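Local atomic coordinates of TRAP-type transporter, periplasmic component (Cupriavidus necator, PDB entry 4P8B), a protein that binds (S)-2-acetolactate as the periplasmic solute-binding component of a TRAP-type transporter and probably delivers it to the membrane subunits of that system. Residues N152-V157 and Y239-L244; Y33-V38 and I64-Y69. All blocks are in the same frame, centred on the assembly; numbering follows the deposited sequence.

Contact 1: N152-V157 and Y239-L244. With X2X ((2S)-2-hydroxy-2-methyl-3-oxobutanoic acid), chain D.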
ATOM      1  N   ASN A 152      -2.975  -3.344   1.082  1.00  7.42           N
ATOM      2  CA  ASN A 152      -2.633  -2.718   2.360  1.00  6.35           C
ATOM      3  C   ASN A 152      -3.922  -2.064   2.857  1.00  7.59           C
ATOM      4  O   ASN A 152      -4.488  -2.519   3.850  1.00  8.29           O
ATOM      5  CB  ASN A 152      -1.474  -1.750   2.171  1.00  7.03           C
ATOM      6  CG  ASN A 152      -0.582  -1.633   3.413  1.00  7.11           C
ATOM      7  OD1 ASN A 152      -0.661  -2.437   4.350  1.00  8.13           O
ATOM      8  ND2 ASN A 152       0.279  -0.645   3.397  1.00  7.92           N
ATOM      9  N   GLY A 153      -4.415  -1.060   2.144  1.00  7.04           N
ATOM     10  CA  GLY A 153      -5.754  -0.556   2.360  1.00  7.80           C
ATOM     11  C   GLY A 153      -5.863   0.933   2.293  1.00  6.35           C
ATOM     12  O   GLY A 153      -4.945   1.631   1.917  1.00  6.64           O
ATOM     13  N   PHE A 154      -7.044   1.426   2.637  1.00  7.07           N
ATOM     14  CA  PHE A 154      -7.302   2.871   2.693  1.00  6.55           C
ATOM     15  C   PHE A 154      -6.499   3.507   3.810  1.00  6.03           C
ATOM     16  O   PHE A 154      -6.529   3.036   4.971  1.00  7.79           O
ATOM     17  CB  PHE A 154      -8.801   3.177   2.839  1.00  7.65           C
ATOM     18  CG  PHE A 154      -9.538   3.083   1.539  1.00  7.15           C
ATOM     19  CD1 PHE A 154      -9.501   4.127   0.646  1.00  8.49           C
ATOM     20  CD2 PHE A 154     -10.226   1.939   1.204  1.00 10.25           C
ATOM     21  CE1 PHE A 154     -10.162   4.040  -0.585  1.00  8.96           C
ATOM     22  CE2 PHE A 154     -10.876   1.841  -0.020  1.00 12.67           C
ATOM     23  CZ  PHE A 154     -10.842   2.897  -0.904  1.00 11.81           C
ATOM     24  N   ARG A 155      -5.767   4.556   3.473  1.00  6.16           N
ATOM     25  CA  ARG A 155      -4.753   5.103   4.366  1.00  6.19           C
ATOM     26  C   ARG A 155      -5.333   6.279   5.152  1.00  6.80           C
ATOM     27  O   ARG A 155      -5.535   7.357   4.619  1.00  7.64           O
ATOM     28  CB  ARG A 155      -3.507   5.498   3.570  1.00  6.51           C
ATOM     29  CG  ARG A 155      -2.903   4.325   2.808  1.00  5.86           C
ATOM     30  CD  ARG A 155      -1.671   4.695   2.008  1.00  6.66           C
ATOM     31  NE  ARG A 155      -0.508   5.040   2.836  1.00  6.30           N
ATOM     32  CZ  ARG A 155       0.373   4.185   3.326  1.00  7.31           C
ATOM     33  NH1 ARG A 155       0.220   2.891   3.146  1.00  7.06           N
ATOM     34  NH2 ARG A 155       1.399   4.625   4.032  1.00  6.86           N
ATOM     35  N   GLU A 156      -5.633   6.029   6.428  1.00  5.79           N
ATOM     36  CA  GLU A 156      -6.309   6.997   7.285  1.00  6.70           C
ATOM     37  C   GLU A 156      -5.269   7.826   8.035  1.00  6.15           C
ATOM     38  O   GLU A 156      -4.261   7.286   8.510  1.00  6.65           O
ATOM     39  CB  GLU A 156      -7.268   6.276   8.237  1.00  7.22           C
ATOM     40  CG  GLU A 156      -8.145   5.202   7.575  1.00  8.60           C
ATOM     41  CD  GLU A 156      -9.017   5.705   6.437  1.00  8.05           C
ATOM     42  OE1 GLU A 156      -8.962   6.886   6.067  1.00  8.61           O
ATOM     43  OE2 GLU A 156      -9.777   4.865   5.884  1.00 10.23           O
ATOM     44  N   VAL A 157      -5.495   9.121   8.125  1.00  7.61           N
ATOM     45  CA  VAL A 157      -4.545  10.036   8.757  1.00  8.51           C
ATOM     46  C   VAL A 157      -4.715  10.090  10.275  1.00  7.05           C
ATOM     47  O   VAL A 157      -5.833  10.205  10.790  1.00  7.94           O
ATOM     48  CB  VAL A 157      -4.622  11.447   8.098  1.00  7.48           C
ATOM     49  CG1 VAL A 157      -6.017  12.099   8.266  1.00  9.10           C
ATOM     50  CG2 VAL A 157      -3.549  12.371   8.644  1.00  8.93           C
ATOM     51  N   TYR A 239      -8.371   8.826   1.749  1.00  7.20           N
ATOM     52  CA  TYR A 239      -7.903   9.668   0.650  1.00  7.47           C
ATOM     53  C   TYR A 239      -7.254   8.856  -0.472  1.00  6.39           C
ATOM     54  O   TYR A 239      -7.414   9.197  -1.655  1.00  8.48           O
ATOM     55  CB  TYR A 239      -7.006  10.828   1.096  1.00  7.34           C
ATOM     56  CG  TYR A 239      -5.543  10.521   1.408  1.00  6.99           C
ATOM     57  CD1 TYR A 239      -5.153   9.486   2.279  1.00  7.15           C
ATOM     58  CD2 TYR A 239      -4.560  11.327   0.890  1.00  8.38           C
ATOM     59  CE1 TYR A 239      -3.810   9.268   2.567  1.00  7.13           C
ATOM     60  CE2 TYR A 239      -3.231  11.139   1.192  1.00  9.09           C
ATOM     61  CZ  TYR A 239      -2.858  10.100   2.032  1.00  7.53           C
ATOM     62  OH  TYR A 239      -1.522   9.939   2.297  1.00  8.84           O
ATOM     63  N   VAL A 240      -6.532   7.787  -0.122  1.00  6.10           N
ATOM     64  CA  VAL A 240      -5.965   6.868  -1.100  1.00  5.93           C
ATOM     65  C   VAL A 240      -6.010   5.474  -0.496  1.00  7.02           C
ATOM     66  O   VAL A 240      -6.245   5.312   0.701  1.00  6.88           O
ATOM     67  CB  VAL A 240      -4.480   7.186  -1.405  1.00  8.44           C
ATOM     68  CG1 VAL A 240      -4.305   8.596  -1.917  1.00  9.24           C
ATOM     69  CG2 VAL A 240      -3.601   6.934  -0.188  1.00  7.68           C
ATOM     70  N   ALA A 241      -5.741   4.466  -1.311  1.00  7.02           N
ATOM     71  CA  ALA A 241      -5.511   3.120  -0.808  1.00  7.10           C
ATOM     72  C   ALA A 241      -4.385   2.508  -1.609  1.00  7.12           C
ATOM     73  O   ALA A 241      -4.384   2.617  -2.833  1.00  9.27           O
ATOM     74  CB  ALA A 241      -6.740   2.254  -0.897  1.00  9.35           C
ATOM     75  N   ASP A 242      -3.449   1.839  -0.945  1.00  7.12           N
ATOM     76  CA  ASP A 242      -2.402   1.131  -1.653  1.00  7.40           C
ATOM     77  C   ASP A 242      -2.705  -0.356  -1.730  1.00  7.59           C
ATOM     78  O   ASP A 242      -2.787  -1.036  -0.684  1.00  7.70           O
ATOM     79  CB  ASP A 242      -0.963   1.414  -1.116  1.00  8.08           C
ATOM     80  CG  ASP A 242      -0.752   1.120   0.363  1.00  7.29           C
ATOM     81  OD1 ASP A 242      -1.602   1.476   1.211  1.00  7.66           O
ATOM     82  OD2 ASP A 242       0.361   0.625   0.694  1.00  8.24           O
ATOM     83  N   PRO A 243      -2.866  -0.871  -2.946  1.00  7.23           N
ATOM     84  CA  PRO A 243      -2.858  -2.320  -3.125  1.00  7.21           C
ATOM     85  C   PRO A 243      -1.456  -2.845  -2.994  1.00  8.99           C
ATOM     86  O   PRO A 243      -0.488  -2.087  -2.968  1.00  8.61           O
ATOM     87  CB  PRO A 243      -3.438  -2.498  -4.524  1.00 10.12           C
ATOM     88  CG  PRO A 243      -3.185  -1.220  -5.238  1.00 12.44           C
ATOM     89  CD  PRO A 243      -2.978  -0.144  -4.224  1.00  7.82           C
ATOM     90  N   LEU A 244      -1.364  -4.165  -2.921  1.00  7.58           N
ATOM     91  CA  LEU A 244      -0.092  -4.860  -2.967  1.00  8.18           C
ATOM     92  C   LEU A 244      -0.002  -5.634  -4.252  1.00  9.05           C
ATOM     93  O   LEU A 244      -1.020  -6.016  -4.813  1.00  8.76           O
ATOM     94  CB  LEU A 244       0.045  -5.824  -1.783  1.00  8.89           C
ATOM     95  CG  LEU A 244      -0.140  -5.254  -0.387  1.00  9.04           C
ATOM     96  CD1 LEU A 244      -0.115  -6.360   0.658  1.00  9.55           C
ATOM     97  CD2 LEU A 244       0.890  -4.178  -0.089  1.00  9.22           C
TER
HETATM   98  OAD X2X D 403       5.624   2.701   4.961  1.00  8.35           O
HETATM   99  CAH X2X D 403       4.377   2.493   5.112  1.00  8.33           C
HETATM  100  OAE X2X D 403       3.622   3.364   5.637  1.00  8.55           O
HETATM  101  CAI X2X D 403       3.769   1.208   4.655  1.00  8.12           C
HETATM  102  CAB X2X D 403       4.273   0.100   5.555  1.00  8.73           C
HETATM  103  OAF X2X D 403       2.377   1.311   4.565  1.00  8.19           O
HETATM  104  CAG X2X D 403       4.262   1.018   3.257  1.00  8.21           C
HETATM  105  OAC X2X D 403       5.215   0.273   3.030  1.00  8.25           O
HETATM  106  CAA X2X D 403       3.620   1.759   2.134  1.00  8.58           C

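Contact 2: Y33-V38 and I64-Y69. With X2X ((2S)-2-hydroxy-2-methyl-3-oxobutanoic acid), chain D.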
ATOM      1  N   TYR A  33      15.182 -19.073  -1.922  1.00 21.86           N
ATOM      2  CA  TYR A  33      14.817 -17.855  -2.623  1.00 20.62           C
ATOM      3  C   TYR A  33      14.433 -16.819  -1.594  1.00 18.63           C
ATOM      4  O   TYR A  33      13.955 -17.165  -0.533  1.00 21.20           O
ATOM      5  CB  TYR A  33      13.661 -18.107  -3.592  1.00 19.58           C
ATOM      6  CG  TYR A  33      14.077 -18.965  -4.766  1.00 21.08           C
ATOM      7  CD1 TYR A  33      14.044 -20.349  -4.685  1.00 26.02           C
ATOM      8  CD2 TYR A  33      14.535 -18.384  -5.935  1.00 20.92           C
ATOM      9  CE1 TYR A  33      14.447 -21.144  -5.753  1.00 22.86           C
ATOM     10  CE2 TYR A  33      14.956 -19.179  -7.010  1.00 22.09           C
ATOM     11  CZ  TYR A  33      14.890 -20.546  -6.900  1.00 23.08           C
ATOM     12  OH  TYR A  33      15.309 -21.355  -7.947  1.00 26.77           O
ATOM     13  N   LYS A  34      14.692 -15.571  -1.922  1.00 18.01           N
ATOM     14  CA  LYS A  34      14.489 -14.495  -0.969  1.00 17.03           C
ATOM     15  C   LYS A  34      13.248 -13.673  -1.334  1.00 15.96           C
ATOM     16  O   LYS A  34      13.179 -13.117  -2.422  1.00 15.86           O
ATOM     17  CB  LYS A  34      15.730 -13.603  -0.963  1.00 17.19           C
ATOM     18  CG  LYS A  34      17.018 -14.347  -0.775  1.00 19.38           C
ATOM     19  CD  LYS A  34      18.165 -13.372  -0.685  1.00 25.26           C
ATOM     20  CE  LYS A  34      19.479 -14.106  -0.516  1.00 26.87           C
ATOM     21  NZ  LYS A  34      20.616 -13.213  -0.843  1.00 41.75           N
HETATM   22  N   MSE A  35      12.298 -13.557  -0.398  1.00 15.25           N
HETATM   23  CA  MSE A  35      11.100 -12.735  -0.594  1.00 14.25           C
HETATM   24  C   MSE A  35      11.167 -11.482   0.278  1.00 13.68           C
HETATM   25  O   MSE A  35      11.259 -11.549   1.513  1.00 14.40           O
HETATM   26  CB  MSE A  35       9.839 -13.497  -0.233  1.00 14.12           C
HETATM   27  CG  MSE A  35       8.585 -12.673  -0.573  1.00 14.94           C
HETATM   28 SE   MSE A  35       6.940 -13.384   0.203  0.85 12.97          SE
HETATM   29  CE  MSE A  35       6.955 -15.152  -0.618  1.00 16.92           C
ATOM     30  N   SER A  36      11.121 -10.323  -0.357  1.00 12.91           N
ATOM     31  CA  SER A  36      11.155  -9.073   0.370  1.00 12.19           C
ATOM     32  C   SER A  36       9.751  -8.643   0.798  1.00 11.29           C
ATOM     33  O   SER A  36       8.799  -8.734  -0.001  1.00 11.08           O
ATOM     34  CB  SER A  36      11.784  -7.985  -0.504  1.00 12.18           C
ATOM     35  OG  SER A  36      11.905  -6.797   0.263  1.00 12.18           O
ATOM     36  N   LEU A  37       9.624  -8.159   2.043  1.00 10.84           N
ATOM     37  CA  LEU A  37       8.375  -7.611   2.586  1.00 10.03           C
ATOM     38  C   LEU A  37       8.736  -6.425   3.458  1.00  9.56           C
ATOM     39  O   LEU A  37       9.627  -6.558   4.301  1.00 10.35           O
ATOM     40  CB  LEU A  37       7.707  -8.630   3.508  1.00 11.36           C
ATOM     41  CG  LEU A  37       7.309  -9.953   2.870  1.00 11.45           C
ATOM     42  CD1 LEU A  37       6.932 -10.960   3.953  1.00 15.50           C
ATOM     43  CD2 LEU A  37       6.190  -9.780   1.869  1.00 10.80           C
ATOM     44  N   VAL A  38       8.015  -5.308   3.341  1.00  9.03           N
ATOM     45  CA  VAL A  38       8.206  -4.236   4.313  1.00  9.17           C
ATOM     46  C   VAL A  38       7.667  -4.676   5.665  1.00 10.71           C
ATOM     47  O   VAL A  38       8.345  -4.523   6.673  1.00 11.17           O
ATOM     48  CB  VAL A  38       7.497  -2.942   3.891  1.00  9.56           C
ATOM     49  CG1 VAL A  38       7.613  -1.889   4.973  1.00  9.31           C
ATOM     50  CG2 VAL A  38       8.096  -2.405   2.628  1.00 10.17           C
ATOM     51  N   ILE A  64      10.789 -25.582  -4.283  1.00 24.78           N
ATOM     52  CA  ILE A  64      11.009 -24.143  -4.191  1.00 23.48           C
ATOM     53  C   ILE A  64      10.799 -23.690  -2.750  1.00 22.73           C
ATOM     54  O   ILE A  64       9.677 -23.726  -2.235  1.00 22.61           O
ATOM     55  CB  ILE A  64      10.111 -23.355  -5.150  1.00 22.65           C
ATOM     56  CG1 ILE A  64      10.393 -23.763  -6.597  1.00 25.31           C
ATOM     57  CG2 ILE A  64      10.355 -21.846  -4.964  1.00 22.61           C
ATOM     58  CD1 ILE A  64       9.536 -23.048  -7.617  1.00 24.82           C
ATOM     59  N   ASN A  65      11.904 -23.288  -2.124  1.00 22.70           N
ATOM     60  CA  ASN A  65      11.975 -22.975  -0.702  1.00 25.42           C
ATOM     61  C   ASN A  65      12.274 -21.502  -0.547  1.00 21.22           C
ATOM     62  O   ASN A  65      13.314 -21.018  -0.977  1.00 24.17           O
ATOM     63  CB  ASN A  65      13.095 -23.800  -0.042  1.00 25.06           C
ATOM     64  CG  ASN A  65      13.412 -23.333   1.352  1.00 34.41           C
ATOM     65  OD1 ASN A  65      14.573 -23.080   1.687  1.00 43.00           O
ATOM     66  ND2 ASN A  65      12.379 -23.198   2.180  1.00 32.44           N
ATOM     67  N   ILE A  66      11.330 -20.769   0.031  1.00 22.50           N
ATOM     68  CA  ILE A  66      11.417 -19.319   0.074  1.00 23.32           C
ATOM     69  C   ILE A  66      11.535 -18.804   1.505  1.00 21.42           C
ATOM     70  O   ILE A  66      10.770 -19.200   2.377  1.00 23.13           O
ATOM     71  CB  ILE A  66      10.174 -18.694  -0.557  1.00 20.63           C
ATOM     72  CG1 ILE A  66       9.998 -19.155  -2.007  1.00 20.70           C
ATOM     73  CG2 ILE A  66      10.252 -17.158  -0.491  1.00 18.58           C
ATOM     74  CD1 ILE A  66       8.551 -19.021  -2.501  1.00 21.05           C
ATOM     75  N   LYS A  67      12.517 -17.938   1.728  1.00 20.07           N
ATOM     76  CA  LYS A  67      12.708 -17.314   3.021  1.00 20.72           C
ATOM     77  C   LYS A  67      12.184 -15.882   2.956  1.00 16.54           C
ATOM     78  O   LYS A  67      12.470 -15.154   2.001  1.00 17.30           O
ATOM     79  CB  LYS A  67      14.186 -17.319   3.400  1.00 19.56           C
ATOM     80  CG  LYS A  67      14.477 -16.572   4.703  1.00 28.85           C
ATOM     81  CD  LYS A  67      15.914 -16.765   5.179  1.00 28.09           C
ATOM     82  CE  LYS A  67      16.153 -18.176   5.692  1.00 40.18           C
ATOM     83  NZ  LYS A  67      15.550 -18.398   7.034  1.00 45.82           N
ATOM     84  N   LEU A  68      11.450 -15.488   3.996  1.00 16.89           N
ATOM     85  CA  LEU A  68      10.926 -14.131   4.127  1.00 16.13           C
ATOM     86  C   LEU A  68      11.971 -13.198   4.743  1.00 15.42           C
ATOM     87  O   LEU A  68      12.666 -13.555   5.689  1.00 16.35           O
ATOM     88  CB  LEU A  68       9.663 -14.126   4.989  1.00 15.46           C
ATOM     89  CG  LEU A  68       8.317 -14.376   4.300  1.00 27.94           C
ATOM     90  CD1 LEU A  68       8.320 -15.516   3.313  1.00 27.16           C
ATOM     91  CD2 LEU A  68       7.256 -14.590   5.403  1.00 26.04           C
ATOM     92  N   TYR A  69      12.082 -12.009   4.168  1.00 13.86           N
ATOM     93  CA  TYR A  69      12.954 -10.959   4.671  1.00 13.61           C
ATOM     94  C   TYR A  69      12.107  -9.724   4.967  1.00 13.75           C
ATOM     95  O   TYR A  69      12.019  -8.798   4.158  1.00 12.90           O
ATOM     96  CB  TYR A  69      14.040 -10.630   3.645  1.00 15.25           C
ATOM     97  CG  TYR A  69      15.119 -11.690   3.542  1.00 17.77           C
ATOM     98  CD1 TYR A  69      14.923 -12.848   2.789  1.00 17.85           C
ATOM     99  CD2 TYR A  69      16.336 -11.538   4.204  1.00 17.17           C
ATOM    100  CE1 TYR A  69      15.919 -13.810   2.682  1.00 18.12           C
ATOM    101  CE2 TYR A  69      17.336 -12.493   4.102  1.00 18.97           C
ATOM    102  CZ  TYR A  69      17.111 -13.615   3.358  1.00 19.49           C
ATOM    103  OH  TYR A  69      18.122 -14.557   3.284  1.00 22.07           O
TER
HETATM  104  OAD X2X D 403       5.624   2.701   4.961  1.00  8.35           O
HETATM  105  CAH X2X D 403       4.377   2.493   5.112  1.00  8.33           C
HETATM  106  OAE X2X D 403       3.622   3.364   5.637  1.00  8.55           O
HETATM  107  CAI X2X D 403       3.769   1.208   4.655  1.00  8.12           C
HETATM  108  CAB X2X D 403       4.273   0.100   5.555  1.00  8.73           C
HETATM  109  OAF X2X D 403       2.377   1.311   4.565  1.00  8.19           O
HETATM  110  CAG X2X D 403       4.262   1.018   3.257  1.00  8.21           C
HETATM  111  OAC X2X D 403       5.215   0.273   3.030  1.00  8.25           O
HETATM  112  CAA X2X D 403       3.620   1.759   2.134  1.00  8.58           C
HETATM  113  O   HOH W   1      13.733  -7.434   2.348  1.00 11.60           O

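Contact 1: N152-V157 and Y239-L244
Arg-155 and Asp-242 meet at about a right angle, guanidinium and carboxylate planes 78° apart, and their ion pair leads straight to the bound acetolactate. NH1 of Arg-155 reaches OD1 of Asp-242 over 3.0 Å; the oxygen lies at the guanidinium edge, whereas the nitrogen comes from above the carboxylate plane. The same NH1 donates an almost straight bond (167°) to the ligand hydroxyl OAF, while NH2 of Arg-155 binds the ligand carboxylate oxygen OAE at 3.0 Å. A bend at chi3 (68°) turns the arginine tip toward the ligand, and Glu-215 takes NE in a salt bridge.

The second carboxylate oxygen serves the amide of Asn-152. ND2 of Asn-152 sends one N-H to OD2 of Asp-242 on its syn side at 3.0 Å, nearly within the amide plane, and makes a weak bond to OAF of the ligand. Ser-97 also hydrogen-bonds OD2, so both oxygens of this buried carboxylate are engaged.

The strands beneath run antiparallel and carry a classic beta bulge: Asn-152 and Gly-153 both face Asp-242, whose carbonyl O accepts from Asn-152 N at 2.9 Å and from Gly-153 N at 3.3 Å. Arg-155 N continues the antiparallel pairing past the bulge, donating to Val-240 O at 2.9 Å.

On the sheet face of Phe-154 and Ala-241 the chemistry is apolar. The methyl CB of Ala-241 sits over the centre of the Phe-154 ring, 3.7 Å from its centroid, a CH-pi contact. Tyr-239 instead turns its ring edge to Arg-155 O, and CG2 of Val-240 lies over one face of that ring while also touching CD of Arg-155.

Contact 2: Y33-V38 and I64-Y69
A beta-alpha-beta unit, strand 33-36, helix 44-59 and strand 66-69, brings these two segments together as parallel neighbours in the five-stranded sheet. Tyr-33 pairs with Ile-66, Lys-34 with Lys-67, Met-35 with Leu-68 and Ser-36 with Tyr-69, and the backbone bonds pass back and forth between the strands. Tyr-33 N donates to Asn-65 O, Lys-67 N to Tyr-33 O at 2.8 Å, Met-35 N to Lys-67 O, and Tyr-69 N to Met-35 O at 2.8 Å. The last link, Leu-37 N to Tyr-69 O, is longer at 3.3 Å and comes from above the carbonyl plane. A water donates to that same Tyr-69 O and to Ser-36 OG, tying the serine hydroxyl to the strand end; Glu-82 is a further partner of OG.

Met-35, a selenomethionine, packs on the apolar face. With CG anti to the backbone N (chi1 -174°), its chain runs beside Leu-68 and points the same way, bringing Met-35 SE to 4.0 Å from Leu-68 CD1. Met-35 CB meets Ile-66 CG2 at 3.7 Å. Farther along, CD1 of Leu-37 crosses to CG of Leu-68, also at 3.7 Å.

On the other face the extended chain of Lys-34 slants past Tyr-69. CB and CG of Lys-34 both approach CE1 of the Tyr-69 ring at 3.7 Å, so the lysine's methylenes, rather than its charged end, make the contact.

Helix 44-59 covers the apolar face, with Trp-52 against Met-35 and Ala-53 against Leu-68; its Val-56 touches Ile-64, ahead of strand 66-69. Strand 93-97 flanks strand 33-36 as its other neighbour, and farther along the chain Val-38 lines the ligand pocket beside Trp-45.

Contacts 1 and 2 both reach the same five-stranded sheet, toward its two margins: strand 66-69 is outermost at one side and strand 144-154 at the other, with strand 93-97 between the two pairs. Segment 152-157 also runs on into strand 156-159 of a second sheet. Contact 1 is fully buried, its centre about 6 Å from that of the chain; contact 2, about 19 Å from it, is partly buried. The chemistry differs accordingly. In contact 1 Asn-152, Arg-155 and Asp-242 bond among themselves, the first two also reaching the acetolactate, while the regular parallel pair relies on backbone bonds and mostly apolar side-chain packing, approaching the ligand only through Val-38.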